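Local coordinates for BH0493 protein (Bacillus halodurans C-125, PDB 2QEE) that binds zinc and is probably a metal-dependent hydrolase of the amidohydrolase superfamily, at residues E9-K14 against V378-Y383. Residues are numbered along the deposited sequence; the frame is centred on the assembly and turned at random. Where two conformers were deposited one is given.
Sequences EVLAEK and VLIDKY
Tyr383 OH is hydrogen-bonded to Asp401 OD2 on helix 395-414, which ties down the far end of a side chain whose near end meets Leu11. Tyrosine suits a place where the root is apolar and the tip polar: its CB lies 3.7 Å from Leu11 CD1, and the two side chains cross at about a right angle. Leu11 brings both methyls into the contact. A chi1 of 176° swings its CG opposite the backbone N and carries the branched end toward helix 363-388, where Leu11 CD2 comes within 3.5 Å of Ile380 O. Isoleucine suits its place because its two arms reach different partners: Ile380 CG2 faces Leu11 CD2 at 4.2 Å, whereas Ile380 CD1, at the end of an extended chain (chi2 161°), lies 3.5 Å from Ala12 CA and also meets Ala12 CB. The small alanine lets that methyl come right up to the backbone, and Ala12 CA and Ile380 CA lie 5.7 Å apart. No hydrogen bond joins the segments; their axes approach to 9.5 Å and run roughly antiparallel at 142°. The contact lies away from the zinc site, joining N-terminal helix 8-21 to helix 363-388, with helix 395-414 packing against both through Ile398 and helix 333-347 also against 363-388.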
ATOM      1  N   GLU C   9       8.255  28.753  -6.211  1.00 14.23           N
ATOM      2  CA  GLU C   9       7.507  28.986  -7.471  1.00 14.05           C
ATOM      3  C   GLU C   9       8.467  28.946  -8.647  1.00 14.79           C
ATOM      4  O   GLU C   9       8.131  28.400  -9.724  1.00 15.95           O
ATOM      5  CB  GLU C   9       6.768  30.349  -7.409  1.00 14.89           C
ATOM      6  CG  GLU C   9       5.683  30.352  -6.320  1.00 13.39           C
ATOM      7  CD  GLU C   9       6.105  30.848  -4.957  1.00 15.88           C
ATOM      8  OE1 GLU C   9       5.193  31.209  -4.182  1.00 18.10           O
ATOM      9  OE2 GLU C   9       7.304  30.834  -4.602  1.00 15.37           O
ATOM     10  N   VAL C  10       9.656  29.529  -8.474  1.00 14.31           N
ATOM     11  CA  VAL C  10      10.662  29.483  -9.566  1.00 15.54           C
ATOM     12  C   VAL C  10      11.192  28.033  -9.710  1.00 15.43           C
ATOM     13  O   VAL C  10      11.372  27.536 -10.805  1.00 16.39           O
ATOM     14  CB  VAL C  10      11.748  30.490  -9.379  1.00 16.76           C
ATOM     15  CG1 VAL C  10      12.929  30.247 -10.381  1.00 19.33           C
ATOM     16  CG2 VAL C  10      11.134  31.921  -9.561  1.00 15.97           C
ATOM     17  N   LEU C  11      11.441  27.385  -8.589  1.00 13.66           N
ATOM     18  CA  LEU C  11      11.827  25.981  -8.614  1.00 13.79           C
ATOM     19  C   LEU C  11      10.807  25.195  -9.458  1.00 12.52           C
ATOM     20  O   LEU C  11      11.200  24.389 -10.314  1.00 13.03           O
ATOM     21  CB  LEU C  11      11.808  25.430  -7.187  1.00 15.74           C
ATOM     22  CG  LEU C  11      12.094  23.904  -7.008  1.00 13.73           C
ATOM     23  CD1 LEU C  11      13.543  23.553  -7.478  1.00 14.67           C
ATOM     24  CD2 LEU C  11      11.792  23.453  -5.630  1.00 14.71           C
ATOM     25  N   ALA C  12       9.520  25.363  -9.183  1.00 12.26           N
ATOM     26  CA  ALA C  12       8.490  24.586  -9.906  1.00 13.78           C
ATOM     27  C   ALA C  12       8.581  24.873 -11.407  1.00 17.03           C
ATOM     28  O   ALA C  12       8.554  23.943 -12.216  1.00 16.32           O
ATOM     29  CB  ALA C  12       7.111  24.907  -9.341  1.00 14.51           C
ATOM     30  N   GLU C  13       8.746  26.141 -11.799  1.00 17.52           N
ATOM     31  CA  GLU C  13       8.852  26.514 -13.209  0.50 18.73           C
ATOM     32  C   GLU C  13      10.059  25.815 -13.839  1.00 16.81           C
ATOM     33  O   GLU C  13       9.974  25.242 -14.928  1.00 18.08           O
ATOM     34  CB  GLU C  13       9.009  28.043 -13.300  0.50 17.36           C
ATOM     35  CG  GLU C  13       9.156  28.643 -14.691  0.50 24.11           C
ATOM     36  CD  GLU C  13       9.908  29.991 -14.633  0.50 21.77           C
ATOM     37  OE1 GLU C  13      10.784  30.237 -15.516  0.50 30.97           O
ATOM     38  OE2 GLU C  13       9.635  30.798 -13.674  0.50 27.72           O
ATOM     39  N   LYS C  14      11.193  25.886 -13.143  1.00 13.23           N
ATOM     40  CA  LYS C  14      12.441  25.415 -13.683  1.00 15.37           C
ATOM     41  C   LYS C  14      12.483  23.882 -13.774  1.00 16.35           C
ATOM     42  O   LYS C  14      13.042  23.283 -14.745  1.00 15.73           O
ATOM     43  CB  LYS C  14      13.596  26.007 -12.877  1.00 19.14           C
ATOM     44  CG  LYS C  14      13.685  27.521 -13.230  1.00 22.13           C
ATOM     45  CD  LYS C  14      15.046  28.134 -12.978  1.00 35.86           C
ATOM     46  CE  LYS C  14      15.077  29.658 -13.325  1.00 24.78           C
ATOM     47  NZ  LYS C  14      14.079  30.069 -14.328  1.00 39.08           N
ATOM     48  N   VAL C 378       7.061  15.299  -7.922  1.00 12.26           N
ATOM     49  CA  VAL C 378       7.909  14.658  -6.915  1.00 10.39           C
ATOM     50  C   VAL C 378       9.232  15.391  -6.759  1.00 10.91           C
ATOM     51  O   VAL C 378       9.674  15.756  -5.645  1.00 12.55           O
ATOM     52  CB  VAL C 378       8.128  13.158  -7.263  1.00 10.91           C
ATOM     53  CG1 VAL C 378       9.087  12.540  -6.282  1.00 10.90           C
ATOM     54  CG2 VAL C 378       6.729  12.423  -7.276  1.00 10.86           C
ATOM     55  N   LEU C 379       9.865  15.698  -7.898  1.00 10.17           N
ATOM     56  CA  LEU C 379      11.142  16.449  -7.845  1.00 12.12           C
ATOM     57  C   LEU C 379      11.020  17.826  -7.151  1.00 11.87           C
ATOM     58  O   LEU C 379      11.860  18.200  -6.333  1.00 12.20           O
ATOM     59  CB  LEU C 379      11.676  16.634  -9.292  1.00 13.82           C
ATOM     60  CG  LEU C 379      12.307  15.371  -9.903  1.00 11.38           C
ATOM     61  CD1 LEU C 379      12.505  15.698 -11.395  1.00 15.15           C
ATOM     62  CD2 LEU C 379      13.661  15.055  -9.193  1.00 12.65           C
ATOM     63  N   ILE C 380       9.961  18.544  -7.466  1.00 11.83           N
ATOM     64  CA  ILE C 380       9.698  19.882  -6.867  1.00 12.39           C
ATOM     65  C   ILE C 380       9.672  19.728  -5.311  1.00 12.42           C
ATOM     66  O   ILE C 380      10.386  20.437  -4.582  1.00 12.10           O
ATOM     67  CB  ILE C 380       8.415  20.566  -7.443  1.00 11.47           C
ATOM     68  CG1 ILE C 380       8.671  20.979  -8.895  1.00 12.19           C
ATOM     69  CG2 ILE C 380       8.091  21.783  -6.602  1.00 10.50           C
ATOM     70  CD1 ILE C 380       7.383  21.243  -9.767  1.00 12.07           C
ATOM     71  N   ASP C 381       8.903  18.753  -4.829  1.00 12.20           N
ATOM     72  CA  ASP C 381       8.821  18.531  -3.362  1.00 11.60           C
ATOM     73  C   ASP C 381      10.195  18.191  -2.772  1.00 13.94           C
ATOM     74  O   ASP C 381      10.555  18.687  -1.690  1.00 12.93           O
ATOM     75  CB  ASP C 381       7.866  17.363  -3.078  1.00 12.81           C
ATOM     76  CG  ASP C 381       6.403  17.818  -2.995  1.00 19.71           C
ATOM     77  OD1 ASP C 381       6.123  19.072  -2.950  1.00 17.25           O
ATOM     78  OD2 ASP C 381       5.507  16.918  -2.972  1.00 15.79           O
ATOM     79  N   LYS C 382      10.940  17.293  -3.449  1.00 11.50           N
ATOM     80  CA  LYS C 382      12.244  16.859  -2.913  1.00 12.91           C
ATOM     81  C   LYS C 382      13.290  17.980  -2.939  1.00 12.43           C
ATOM     82  O   LYS C 382      14.036  18.141  -1.984  1.00 12.73           O
ATOM     83  CB  LYS C 382      12.745  15.590  -3.638  1.00 14.05           C
ATOM     84  CG  LYS C 382      12.231  14.290  -2.994  1.00 14.65           C
ATOM     85  CD  LYS C 382      10.684  14.187  -2.974  1.00 12.35           C
ATOM     86  CE  LYS C 382      10.178  12.844  -2.311  1.00 12.44           C
ATOM     87  NZ  LYS C 382      10.458  12.956  -0.842  1.00 13.95           N
ATOM     88  N   TYR C 383      13.348  18.744  -4.036  1.00 10.14           N
ATOM     89  CA  TYR C 383      14.211  19.896  -4.076  1.00 10.45           C
ATOM     90  C   TYR C 383      13.813  20.906  -3.047  1.00 12.44           C
ATOM     91  O   TYR C 383      14.700  21.458  -2.359  1.00 13.14           O
ATOM     92  CB  TYR C 383      14.226  20.534  -5.456  1.00 12.91           C
ATOM     93  CG  TYR C 383      14.974  19.722  -6.489  1.00 11.32           C
ATOM     94  CD1 TYR C 383      16.320  19.313  -6.285  1.00 12.79           C
ATOM     95  CD2 TYR C 383      14.362  19.418  -7.718  1.00 10.03           C
ATOM     96  CE1 TYR C 383      17.019  18.612  -7.290  1.00 14.50           C
ATOM     97  CE2 TYR C 383      15.044  18.703  -8.711  1.00 12.46           C
ATOM     98  CZ  TYR C 383      16.347  18.301  -8.461  1.00 11.46           C
ATOM     99  OH  TYR C 383      16.974  17.613  -9.494  1.00 13.82           O
TER